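Replicative DNA helicase (Mycobacterium smegmatis, PDB 6OWN) probably unwinds DNA at replication forks as an ATP-dependent helicase once its intein, the splicing domain crystallised here and reversibly inhibited by zinc, is removed. Local coordinates at residues A[40-45]-A[115-120]; A[57-62]-A[128-133]; A[18-23]-A[34-39]; A[47-52]-A[75-80]. All blocks are in the same frame, centred on the assembly; numbering follows the deposited sequence.

Contact 1: A[40-45]-A[115-120]; sequences TDVMLG and PVRCVE. With ZN (zinc ion), chain E.
The guanidinium of R117 meets the backbone of T40 at its edge: NE donates to T40 O at 2.9 Å, and the acceptor lies almost exactly in the guanidinium plane. CG sits anti to the backbone N (chi1 175°) and the chain runs extended from there to NE, carrying R117 past the T40 carbonyl. The remaining nitrogens look away from this pair, NH2 into a salt bridge with D39 and NH1 to V20 O, so the flat group is fixed in rotation from several directions.

The T40 hydroxyl works in both senses. It receives a nearly straight bond from C118 N at 3.0 Å (OG1 as acceptor) and donates to D41 O within its own segment, while T40 N adds a backbone bond to C118 O. Three residues on, M43 and V116 form a single antiparallel hydrogen-bonded bridge, with M43 N 2.8 Å from V116 O and the return bond from V116 N to M43 O. Apolar groups cover the end of the pairing farther from T40. V42 CG1 lies alongside the P115 ring, 3.6 Å from CB, and L44 CD2 reaches the same ring at CG.

C118, thus held at N and O by T40, points SG to the zinc ion at 2.3 Å; V119 and Y128 are the other protein residues of this metal site. The loop between strands 33-39 and 48-53 therefore backs the cysteine-bearing break in strand 116-121, an arrangement belonging to the zinc site of an intein splicing domain, consistent with inhibition of splicing by zinc.

Contact 2: A[57-62]-A[128-133]; sequences TAIVAD and YLAGPG
Strand 58-62 faces the turn of the 127-130/135-138 beta hairpin across a small apolar contact and one shared water, I59 packing on A130 and T57 on the P132-G133 end. I59 reaches over with the tip of its long branch: CG1 stands anti to the carbonyl carbon (chi1 -59°) and the extended chain brings CD1 to 3.9 Å from A130 CB. The same methyl lies close to A130 O and, a little farther, to G131 N, so it rests over the backbone where the strand gives way to the turn. G131 has a positive phi of 78°, which swings the chain from the strand into the P132 turn.

Such a C-terminal hairpin beside the strand ahead of H65 is in keeping with the Hint fold of inteins, and the hairpin carries Y128, a residue of the zinc site.

At the outer end T57 and P132 overlap flank to flank, pointing opposite ways. T57 CG2 lies 3.8 Å from P132 CG, and the same methyl is 3.7 Å from G133 N. The hydroxyl branch of T57 turns instead to D55 OD1, its main partner. A water also joins the two segments: it donates to T57 OG1 at 2.8 Å and accepts from G133 N at an equal 2.8 Å, and it adds a weak bond to A130 O, satisfying the turn's amide without a direct link between the backbones.

Contact 3: A[18-23]-A[34-39]; sequences GDVAVG and TRVVAD
With CG1 anti to the backbone N (chi1 174°), V22 spreads its two methyls along strand 33-39: V22 CG1 comes to 3.6 Å from V36 O. The other methyl lies beside the A38 backbone, with V22 CG2 3.9 Å from D39 CG, the carboxylate carbon. V36 takes a similar rotamer (chi1 176°), which sets its CG2 4.1 Å from V20 CG2 and turns CG1 toward the backbone of A21 and V22.

The loop is pinned to the strand by one direct bond, G23 N to V36 O at 2.8 Å, nearly straight at the hydrogen. A water makes a second tie, accepting from V22 N at 2.7 Å and donating to D39 OD2 at 3.0 Å. That carboxylate oxygen has its stronger partner in R117. Alongside, A38 N is buried by the contact and finds no partner in the model.

Both buried valines, V20 and V36, also pack on V119 of strand 116-121 and on L26 of strand 25-27, so that the 18-23 loop, coming after strand 13-16, lies against the four-stranded antiparallel sheet in which strand 33-39 runs between these two neighbours.

Contact 4: A[47-52]-A[75-80]; sequences PCYVVE and ITANLR
The hydroxyl of T76, whose methyl rests on Y49 and V51, accepts from W67 NE1 and has two carbonyls, D62 O and H65 O, in range of its single proton. These bonds fix the rotation of the side chain. CG2, anti to the backbone N, is thereby aimed at strand 48-53, where it comes to 3.6 Å from Y49 CB and lies almost as near the base of the ring, at 3.7 Å from CG. The two side chains run antiparallel past one another, and the ring is met at a slant. The same methyl lies 3.9 Å from V51 CG2.

Farther out, Y49 carries its hydroxyl across A77, with OH 3.9 Å from A77 CB. A zinc ion other than the one bound by C118 lies about 3 Å from the nearest atom of the Y49 side chain. At the other end V51 and L79 stand roughly perpendicular, and L79 CD1 sits 4.0 Å from both V51 CG1 and V51 CG2, with W67 packing on both residues.

The 3-10 turn at 76-78, closed by N78 N to I75 O at 2.8 Å, sets T76 and L79 on the strand-facing side. A 3-10 turn packed on the sheet of strands 48-53 and 58-62 in this way forms part of the beta core of the Hint fold; H65 probably occupies the position of the conserved block B histidine.

Overall arrangement
The contacts span a helix-free, beta-rich domain. Contact 3 closes first along the chain, before contact 1 opens; contact 4 is nested inside the loop closed by contact 1, and contact 2 interlaces with both. Contacts 1 and 3, centres about 12 Å apart, share the sheet of strands 33-39 and 116-121, whereas contacts 2 and 4, centres about 11 Å apart, share that of strands 48-53 and 58-62. Contacts 3 and 4 lie on opposite sides of the chain's centre, their centres about 23 Å apart. Contacts 1 and 2 touch where V119 meets Y128, bringing C118, V119 and Y128 to one zinc ion, so the metal joins two successive strands near the middle of the domain.

Contact 1: A[40-45]-A[115-120]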
loop_
_atom_site.group_PDB
_atom_site.type_symbol
_atom_site.label_atom_id
_atom_site.label_comp_id
_atom_site.label_asym_id
_atom_site.label_seq_id
_atom_site.Cartn_x
_atom_site.Cartn_y
_atom_site.Cartn_z
ATOM N N THR A 40 -1.810 -12.818 -3.067
ATOM C CA THR A 40 -1.439 -13.239 -4.407
ATOM C C THR A 40 -0.078 -13.918 -4.361
ATOM O O THR A 40 0.666 -13.815 -3.379
ATOM C CB THR A 40 -1.390 -12.044 -5.365
ATOM O OG1 THR A 40 -0.205 -11.281 -5.105
ATOM C CG2 THR A 40 -2.599 -11.154 -5.167
ATOM N N ASP A 41 0.236 -14.632 -5.438
ATOM C CA ASP A 41 1.618 -14.990 -5.704
ATOM C C ASP A 41 2.454 -13.722 -5.900
ATOM O O ASP A 41 1.934 -12.613 -6.037
ATOM C CB ASP A 41 1.729 -15.837 -6.970
ATOM C CG ASP A 41 1.216 -17.251 -6.796
ATOM O OD1 ASP A 41 0.551 -17.550 -5.775
ATOM O OD2 ASP A 41 1.489 -18.064 -7.709
ATOM N N VAL A 42 3.778 -13.899 -5.916
ATOM C CA VAL A 42 4.640 -12.889 -6.517
ATOM C C VAL A 42 4.307 -12.815 -8.001
ATOM O O VAL A 42 4.263 -13.843 -8.688
ATOM C CB VAL A 42 6.117 -13.245 -6.293
ATOM C CG1 VAL A 42 7.018 -12.217 -6.951
ATOM C CG2 VAL A 42 6.425 -13.387 -4.816
ATOM N N MET A 43 4.039 -11.608 -8.500
ATOM C CA MET A 43 3.626 -11.411 -9.885
ATOM C C MET A 43 4.678 -10.610 -10.643
ATOM O O MET A 43 5.238 -9.645 -10.115
ATOM C CB MET A 43 2.263 -10.713 -9.945
ATOM C CG MET A 43 1.158 -11.532 -9.273
ATOM S SD MET A 43 -0.415 -10.680 -9.206
ATOM C CE MET A 43 -0.053 -9.390 -8.010
ATOM N N LEU A 44 4.957 -11.019 -11.880
ATOM C CA LEU A 44 6.015 -10.416 -12.687
ATOM C C LEU A 44 5.441 -9.682 -13.896
ATOM O O LEU A 44 4.347 -9.983 -14.377
ATOM C CB LEU A 44 7.006 -11.479 -13.177
ATOM C CG LEU A 44 7.607 -12.439 -12.149
ATOM C CD1 LEU A 44 8.396 -13.555 -12.848
ATOM C CD2 LEU A 44 8.491 -11.673 -11.176
ATOM N N GLY A 45 6.212 -8.722 -14.401
ATOM C CA GLY A 45 5.856 -8.035 -15.628
ATOM C C GLY A 45 4.738 -7.022 -15.537
ATOM O O GLY A 45 4.340 -6.475 -16.570
ATOM N N PRO A 115 8.949 -7.326 -9.280
ATOM C CA PRO A 115 7.968 -8.240 -8.682
ATOM C C PRO A 115 7.087 -7.518 -7.664
ATOM O O PRO A 115 7.559 -6.708 -6.864
ATOM C CB PRO A 115 8.840 -9.310 -8.016
ATOM C CG PRO A 115 10.139 -9.273 -8.765
ATOM C CD PRO A 115 10.332 -7.829 -9.137
ATOM N N VAL A 116 5.790 -7.812 -7.709
ATOM C CA VAL A 116 4.819 -7.218 -6.799
ATOM C C VAL A 116 3.941 -8.322 -6.218
ATOM O O VAL A 116 3.959 -9.472 -6.668
ATOM C CB VAL A 116 3.951 -6.149 -7.491
ATOM C CG1 VAL A 116 4.806 -4.955 -7.946
ATOM C CG2 VAL A 116 3.200 -6.746 -8.660
ATOM N N ARG A 117 3.157 -7.950 -5.208
ATOM C CA ARG A 117 2.299 -8.896 -4.500
ATOM C C ARG A 117 1.252 -8.093 -3.738
ATOM O O ARG A 117 1.528 -6.982 -3.293
ATOM C CB ARG A 117 3.115 -9.789 -3.543
ATOM C CG ARG A 117 2.279 -10.735 -2.655
ATOM C CD ARG A 117 3.096 -11.948 -2.165
ATOM N NE ARG A 117 2.334 -12.778 -1.230
ATOM C CZ ARG A 117 2.578 -12.845 0.074
ATOM N NH1 ARG A 117 3.569 -12.135 0.597
ATOM N NH2 ARG A 117 1.837 -13.611 0.864
ATOM N N CYS A 118 0.042 -8.644 -3.623
ATOM C CA CYS A 118 -1.033 -7.995 -2.888
ATOM C C CYS A 118 -1.462 -8.900 -1.740
ATOM O O CYS A 118 -1.197 -10.105 -1.744
ATOM C CB CYS A 118 -2.240 -7.679 -3.797
ATOM S SG CYS A 118 -3.180 -6.129 -3.399
ATOM N N VAL A 119 -2.108 -8.297 -0.739
ATOM C CA VAL A 119 -2.722 -9.024 0.368
ATOM C C VAL A 119 -4.077 -8.394 0.651
ATOM O O VAL A 119 -4.330 -7.233 0.322
ATOM C CB VAL A 119 -1.879 -9.011 1.664
ATOM C CG1 VAL A 119 -0.536 -9.696 1.459
ATOM C CG2 VAL A 119 -1.713 -7.592 2.166
ATOM N N GLU A 120 -4.948 -9.179 1.275
ATOM C CA GLU A 120 -6.263 -8.729 1.715
ATOM C C GLU A 120 -6.354 -8.871 3.228
ATOM O O GLU A 120 -5.882 -9.865 3.793
ATOM C CB GLU A 120 -7.384 -9.531 1.033
ATOM C CG GLU A 120 -8.796 -9.037 1.348
ATOM C CD GLU A 120 -9.889 -9.951 0.805
ATOM O OE1 GLU A 120 -9.566 -10.958 0.135
ATOM O OE2 GLU A 120 -11.078 -9.662 1.063
HETATM ZN ZN ZN E . -2.609 -5.456 -1.263
#

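Contact 2: A[57-62]-A[128-133]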
loop_
_atom_site.group_PDB
_atom_site.type_symbol
_atom_site.label_atom_id
_atom_site.label_comp_id
_atom_site.label_asym_id
_atom_site.label_seq_id
_atom_site.Cartn_x
_atom_site.Cartn_y
_atom_site.Cartn_z
ATOM N N THR A 57 8.363 9.781 2.115
ATOM C CA THR A 57 8.480 8.359 1.835
ATOM C C THR A 57 7.946 8.060 0.435
ATOM O O THR A 57 7.331 8.900 -0.219
ATOM C CB THR A 57 7.760 7.528 2.905
ATOM O OG1 THR A 57 6.354 7.773 2.851
ATOM C CG2 THR A 57 8.293 7.895 4.320
ATOM N N ALA A 58 8.211 6.849 -0.038
ATOM C CA ALA A 58 7.808 6.475 -1.383
ATOM C C ALA A 58 7.483 4.993 -1.400
ATOM O O ALA A 58 8.090 4.209 -0.664
ATOM C CB ALA A 58 8.903 6.786 -2.407
ATOM N N ILE A 59 6.511 4.621 -2.238
ATOM C CA ILE A 59 6.070 3.237 -2.368
ATOM C C ILE A 59 5.997 2.878 -3.848
ATOM O O ILE A 59 5.424 3.630 -4.645
ATOM C CB ILE A 59 4.706 3.009 -1.691
ATOM C CG1 ILE A 59 4.779 3.360 -0.200
ATOM C CG2 ILE A 59 4.247 1.562 -1.909
ATOM C CD1 ILE A 59 3.448 3.268 0.532
ATOM N N VAL A 60 6.559 1.727 -4.218
ATOM C CA VAL A 60 6.404 1.192 -5.568
ATOM C C VAL A 60 5.170 0.300 -5.601
ATOM O O VAL A 60 5.024 -0.608 -4.775
ATOM C CB VAL A 60 7.659 0.416 -6.008
ATOM C CG1 VAL A 60 7.417 -0.244 -7.349
ATOM C CG2 VAL A 60 8.867 1.343 -6.074
ATOM N N ALA A 61 4.263 0.570 -6.544
ATOM C CA ALA A 61 3.021 -0.186 -6.665
ATOM C C ALA A 61 2.734 -0.441 -8.137
ATOM O O ALA A 61 3.217 0.285 -9.001
ATOM C CB ALA A 61 1.832 0.549 -6.041
ATOM N N ASP A 62 1.935 -1.475 -8.426
ATOM C CA ASP A 62 1.560 -1.664 -9.821
ATOM C C ASP A 62 0.374 -0.767 -10.175
ATOM O O ASP A 62 -0.224 -0.116 -9.312
ATOM C CB ASP A 62 1.271 -3.142 -10.132
ATOM C CG ASP A 62 0.009 -3.677 -9.462
ATOM O OD1 ASP A 62 -0.570 -2.993 -8.606
ATOM O OD2 ASP A 62 -0.398 -4.814 -9.793
ATOM N N TYR A 128 -4.717 -1.189 5.068
ATOM C CA TYR A 128 -3.559 -1.477 5.902
ATOM C C TYR A 128 -2.525 -0.379 5.699
ATOM O O TYR A 128 -2.553 0.349 4.708
ATOM C CB TYR A 128 -2.944 -2.861 5.608
ATOM C CG TYR A 128 -2.483 -3.080 4.180
ATOM C CD1 TYR A 128 -3.367 -3.544 3.209
ATOM C CD2 TYR A 128 -1.153 -2.834 3.800
ATOM C CE1 TYR A 128 -2.947 -3.749 1.897
ATOM C CE2 TYR A 128 -0.727 -3.049 2.496
ATOM C CZ TYR A 128 -1.625 -3.499 1.551
ATOM O OH TYR A 128 -1.210 -3.693 0.255
ATOM N N LEU A 129 -1.617 -0.260 6.659
ATOM C CA LEU A 129 -0.562 0.741 6.603
ATOM C C LEU A 129 0.640 0.185 5.852
ATOM O O LEU A 129 0.963 -0.998 5.973
ATOM C CB LEU A 129 -0.161 1.171 8.014
ATOM C CG LEU A 129 -1.338 1.679 8.862
ATOM C CD1 LEU A 129 -0.879 2.164 10.232
ATOM C CD2 LEU A 129 -2.124 2.780 8.140
ATOM N N ALA A 130 1.304 1.048 5.074
ATOM C CA ALA A 130 2.372 0.619 4.180
ATOM C C ALA A 130 3.476 1.662 4.179
ATOM O O ALA A 130 3.218 2.853 4.366
ATOM C CB ALA A 130 1.875 0.404 2.732
ATOM N N GLY A 131 4.711 1.202 3.943
ATOM C CA GLY A 131 5.851 2.082 3.850
ATOM C C GLY A 131 6.357 2.542 5.199
ATOM O O GLY A 131 5.695 2.386 6.235
ATOM N N PRO A 132 7.559 3.118 5.220
ATOM C CA PRO A 132 8.093 3.610 6.497
ATOM C C PRO A 132 7.263 4.739 7.084
ATOM O O PRO A 132 7.349 4.985 8.291
ATOM C CB PRO A 132 9.519 4.065 6.139
ATOM C CG PRO A 132 9.488 4.318 4.646
ATOM C CD PRO A 132 8.482 3.343 4.090
ATOM N N GLY A 133 6.440 5.415 6.283
ATOM C CA GLY A 133 5.535 6.425 6.790
ATOM C C GLY A 133 4.188 5.919 7.263
ATOM O O GLY A 133 3.380 6.711 7.763
HETATM O O HOH W 1 5.494 5.188 3.617
#

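Contact 3: A[18-23]-A[34-39]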
loop_
_atom_site.group_PDB
_atom_site.type_symbol
_atom_site.label_atom_id
_atom_site.label_comp_id
_atom_site.label_asym_id
_atom_site.label_seq_id
_atom_site.Cartn_x
_atom_site.Cartn_y
_atom_site.Cartn_z
ATOM N N GLY A 18 7.078 -8.888 0.604
ATOM C CA GLY A 18 7.643 -10.155 0.163
ATOM C C GLY A 18 7.510 -11.261 1.190
ATOM O O GLY A 18 7.368 -12.431 0.823
ATOM N N ASP A 19 7.524 -10.909 2.481
ATOM C CA ASP A 19 7.573 -11.856 3.591
ATOM C C ASP A 19 6.226 -12.134 4.248
ATOM O O ASP A 19 6.058 -13.198 4.850
ATOM C CB ASP A 19 8.519 -11.347 4.685
ATOM C CG ASP A 19 9.945 -11.203 4.210
ATOM O OD1 ASP A 19 10.406 -12.061 3.430
ATOM O OD2 ASP A 19 10.608 -10.222 4.614
ATOM N N VAL A 20 5.272 -11.205 4.189
ATOM C CA VAL A 20 4.054 -11.344 4.976
ATOM C C VAL A 20 3.252 -12.543 4.480
ATOM O O VAL A 20 3.161 -12.799 3.274
ATOM C CB VAL A 20 3.243 -10.035 4.930
ATOM C CG1 VAL A 20 2.759 -9.729 3.502
ATOM C CG2 VAL A 20 2.072 -10.082 5.907
ATOM N N ALA A 21 2.677 -13.295 5.414
ATOM C CA ALA A 21 1.963 -14.524 5.099
ATOM C C ALA A 21 0.507 -14.430 5.540
ATOM O O ALA A 21 0.164 -13.683 6.461
ATOM C CB ALA A 21 2.632 -15.728 5.775
ATOM N N VAL A 22 -0.360 -15.193 4.869
ATOM C CA VAL A 22 -1.739 -15.296 5.332
ATOM C C VAL A 22 -1.737 -15.790 6.771
ATOM O O VAL A 22 -0.975 -16.689 7.139
ATOM C CB VAL A 22 -2.556 -16.222 4.415
ATOM C CG1 VAL A 22 -3.951 -16.438 4.974
ATOM C CG2 VAL A 22 -2.629 -15.639 3.007
ATOM N N GLY A 23 -2.563 -15.172 7.605
ATOM C CA GLY A 23 -2.581 -15.450 9.016
ATOM C C GLY A 23 -1.721 -14.519 9.841
ATOM O O GLY A 23 -1.970 -14.380 11.047
ATOM N N THR A 34 -4.661 -6.072 12.172
ATOM C CA THR A 34 -5.670 -6.506 11.216
ATOM C C THR A 34 -5.129 -7.729 10.481
ATOM O O THR A 34 -3.971 -7.734 10.063
ATOM C CB THR A 34 -6.034 -5.353 10.262
ATOM O OG1 THR A 34 -7.160 -5.711 9.448
ATOM C CG2 THR A 34 -4.848 -4.946 9.381
ATOM N N ARG A 35 -5.938 -8.784 10.379
ATOM C CA ARG A 35 -5.443 -10.073 9.900
ATOM C C ARG A 35 -5.376 -10.118 8.376
ATOM O O ARG A 35 -6.258 -9.604 7.684
ATOM C CB ARG A 35 -6.332 -11.212 10.412
ATOM C CG ARG A 35 -5.879 -12.625 9.998
ATOM C CD ARG A 35 -6.833 -13.708 10.507
ATOM N NE ARG A 35 -8.208 -13.442 10.085
ATOM C CZ ARG A 35 -9.193 -14.333 10.086
ATOM N NH1 ARG A 35 -8.978 -15.580 10.496
ATOM N NH2 ARG A 35 -10.402 -13.971 9.669
ATOM N N VAL A 36 -4.320 -10.743 7.860
ATOM C CA VAL A 36 -4.199 -11.028 6.436
ATOM C C VAL A 36 -4.930 -12.339 6.183
ATOM O O VAL A 36 -4.582 -13.366 6.775
ATOM C CB VAL A 36 -2.723 -11.127 6.008
ATOM C CG1 VAL A 36 -2.604 -11.517 4.544
ATOM C CG2 VAL A 36 -1.978 -9.808 6.273
ATOM N N VAL A 37 -5.945 -12.305 5.316
ATOM C CA VAL A 37 -6.808 -13.459 5.072
ATOM C C VAL A 37 -6.664 -14.028 3.665
ATOM O O VAL A 37 -7.324 -15.033 3.356
ATOM C CB VAL A 37 -8.289 -13.123 5.334
ATOM C CG1 VAL A 37 -8.526 -12.808 6.826
ATOM C CG2 VAL A 37 -8.727 -11.969 4.444
ATOM N N ALA A 38 -5.846 -13.422 2.808
ATOM C CA ALA A 38 -5.684 -13.853 1.423
ATOM C C ALA A 38 -4.527 -13.078 0.812
ATOM O O ALA A 38 -4.213 -11.965 1.246
ATOM C CB ALA A 38 -6.962 -13.633 0.604
ATOM N N ASP A 39 -3.903 -13.667 -0.209
ATOM C CA ASP A 39 -2.796 -13.003 -0.880
ATOM C C ASP A 39 -2.772 -13.384 -2.357
ATOM O O ASP A 39 -3.592 -14.170 -2.839
ATOM C CB ASP A 39 -1.460 -13.336 -0.203
ATOM C CG ASP A 39 -1.014 -14.776 -0.440
ATOM O OD1 ASP A 39 -1.752 -15.571 -1.072
ATOM O OD2 ASP A 39 0.080 -15.132 0.035
HETATM O O HOH W 2 0.714 -16.384 2.722
#

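Contact 4: A[47-52]-A[75-80]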
loop_
_atom_site.group_PDB
_atom_site.type_symbol
_atom_site.label_atom_id
_atom_site.label_comp_id
_atom_site.label_asym_id
_atom_site.label_seq_id
_atom_site.Cartn_x
_atom_site.Cartn_y
_atom_site.Cartn_z
ATOM N N PRO A 47 2.954 -3.398 -14.930
ATOM C CA PRO A 47 3.452 -2.019 -15.059
ATOM C C PRO A 47 3.556 -1.370 -13.685
ATOM O O PRO A 47 2.587 -1.339 -12.926
ATOM C CB PRO A 47 2.390 -1.328 -15.928
ATOM C CG PRO A 47 1.295 -2.335 -16.152
ATOM C CD PRO A 47 1.521 -3.493 -15.243
ATOM N N CYS A 48 4.735 -0.849 -13.366
ATOM C CA CYS A 48 4.986 -0.370 -12.020
ATOM C C CYS A 48 5.128 1.145 -11.997
ATOM O O CYS A 48 5.394 1.794 -13.013
ATOM C CB CYS A 48 6.220 -1.045 -11.411
ATOM S SG CYS A 48 5.893 -2.810 -10.986
ATOM N N TYR A 49 4.928 1.689 -10.800
ATOM C CA TYR A 49 4.945 3.117 -10.526
ATOM C C TYR A 49 5.658 3.353 -9.200
ATOM O O TYR A 49 5.625 2.503 -8.311
ATOM C CB TYR A 49 3.526 3.712 -10.416
ATOM C CG TYR A 49 2.732 3.746 -11.697
ATOM C CD1 TYR A 49 2.177 2.589 -12.226
ATOM C CD2 TYR A 49 2.514 4.944 -12.363
ATOM C CE1 TYR A 49 1.456 2.622 -13.413
ATOM C CE2 TYR A 49 1.785 4.988 -13.542
ATOM C CZ TYR A 49 1.263 3.832 -14.060
ATOM O OH TYR A 49 0.534 3.880 -15.229
ATOM N N VAL A 50 6.296 4.515 -9.083
ATOM C CA VAL A 50 6.706 5.070 -7.800
ATOM C C VAL A 50 5.688 6.133 -7.405
ATOM O O VAL A 50 5.348 7.015 -8.205
ATOM C CB VAL A 50 8.123 5.670 -7.853
ATOM C CG1 VAL A 50 8.617 5.930 -6.429
ATOM C CG2 VAL A 50 9.075 4.753 -8.580
ATOM N N VAL A 51 5.185 6.039 -6.184
ATOM C CA VAL A 51 4.324 7.059 -5.604
ATOM C C VAL A 51 5.134 7.738 -4.511
ATOM O O VAL A 51 5.582 7.077 -3.568
ATOM C CB VAL A 51 3.021 6.460 -5.051
ATOM C CG1 VAL A 51 2.082 7.547 -4.559
ATOM C CG2 VAL A 51 2.330 5.600 -6.116
ATOM N N GLU A 52 5.355 9.040 -4.650
ATOM C CA GLU A 52 6.092 9.812 -3.659
ATOM C C GLU A 52 5.127 10.604 -2.786
ATOM O O GLU A 52 4.140 11.152 -3.283
ATOM C CB GLU A 52 7.099 10.743 -4.338
ATOM C CG GLU A 52 8.255 9.984 -4.970
ATOM C CD GLU A 52 9.122 10.858 -5.859
ATOM O OE1 GLU A 52 8.788 12.053 -6.035
ATOM O OE2 GLU A 52 10.131 10.343 -6.387
ATOM N N ILE A 75 -7.029 3.892 -8.442
ATOM C CA ILE A 75 -5.895 3.022 -8.734
ATOM C C ILE A 75 -4.655 3.870 -9.017
ATOM O O ILE A 75 -4.742 5.054 -9.357
ATOM C CB ILE A 75 -6.199 2.060 -9.896
ATOM C CG1 ILE A 75 -6.283 2.816 -11.229
ATOM C CG2 ILE A 75 -7.491 1.279 -9.630
ATOM C CD1 ILE A 75 -6.287 1.886 -12.434
ATOM N N THR A 76 -3.479 3.253 -8.837
ATOM C CA THR A 76 -2.215 3.976 -8.987
ATOM C C THR A 76 -2.159 4.751 -10.301
ATOM O O THR A 76 -1.730 5.912 -10.332
ATOM C CB THR A 76 -1.027 3.009 -8.898
ATOM O OG1 THR A 76 -1.111 2.221 -7.698
ATOM C CG2 THR A 76 0.265 3.790 -8.880
ATOM N N ALA A 77 -2.619 4.130 -11.390
ATOM C CA ALA A 77 -2.595 4.735 -12.718
ATOM C C ALA A 77 -3.469 5.977 -12.829
ATOM O O ALA A 77 -3.416 6.655 -13.860
ATOM C CB ALA A 77 -3.048 3.709 -13.759
ATOM N N ASN A 78 -4.272 6.282 -11.809
ATOM C CA ASN A 78 -5.144 7.446 -11.794
ATOM C C ASN A 78 -4.788 8.432 -10.700
ATOM O O ASN A 78 -5.456 9.465 -10.576
ATOM C CB ASN A 78 -6.607 7.011 -11.620
ATOM C CG ASN A 78 -7.201 6.463 -12.897
ATOM O OD1 ASN A 78 -6.783 6.840 -13.988
ATOM N ND2 ASN A 78 -8.183 5.566 -12.769
ATOM N N LEU A 79 -3.786 8.125 -9.881
ATOM C CA LEU A 79 -3.337 9.068 -8.872
ATOM C C LEU A 79 -2.778 10.317 -9.533
ATOM O O LEU A 79 -2.192 10.267 -10.616
ATOM C CB LEU A 79 -2.256 8.441 -7.995
ATOM C CG LEU A 79 -2.657 7.296 -7.077
ATOM C CD1 LEU A 79 -1.431 6.885 -6.273
ATOM C CD2 LEU A 79 -3.797 7.725 -6.158
ATOM N N ARG A 80 -2.955 11.448 -8.862
ATOM C CA ARG A 80 -2.378 12.702 -9.316
ATOM C C ARG A 80 -1.783 13.414 -8.119
ATOM O O ARG A 80 -2.316 13.326 -7.009
ATOM C CB ARG A 80 -3.422 13.584 -10.009
ATOM C CG ARG A 80 -3.509 13.350 -11.507
ATOM C CD ARG A 80 -4.891 13.658 -12.039
ATOM N NE ARG A 80 -5.131 15.093 -12.138
ATOM C CZ ARG A 80 -4.958 15.801 -13.248
ATOM N NH1 ARG A 80 -4.543 15.205 -14.357
ATOM N NH2 ARG A 80 -5.202 17.107 -13.251
#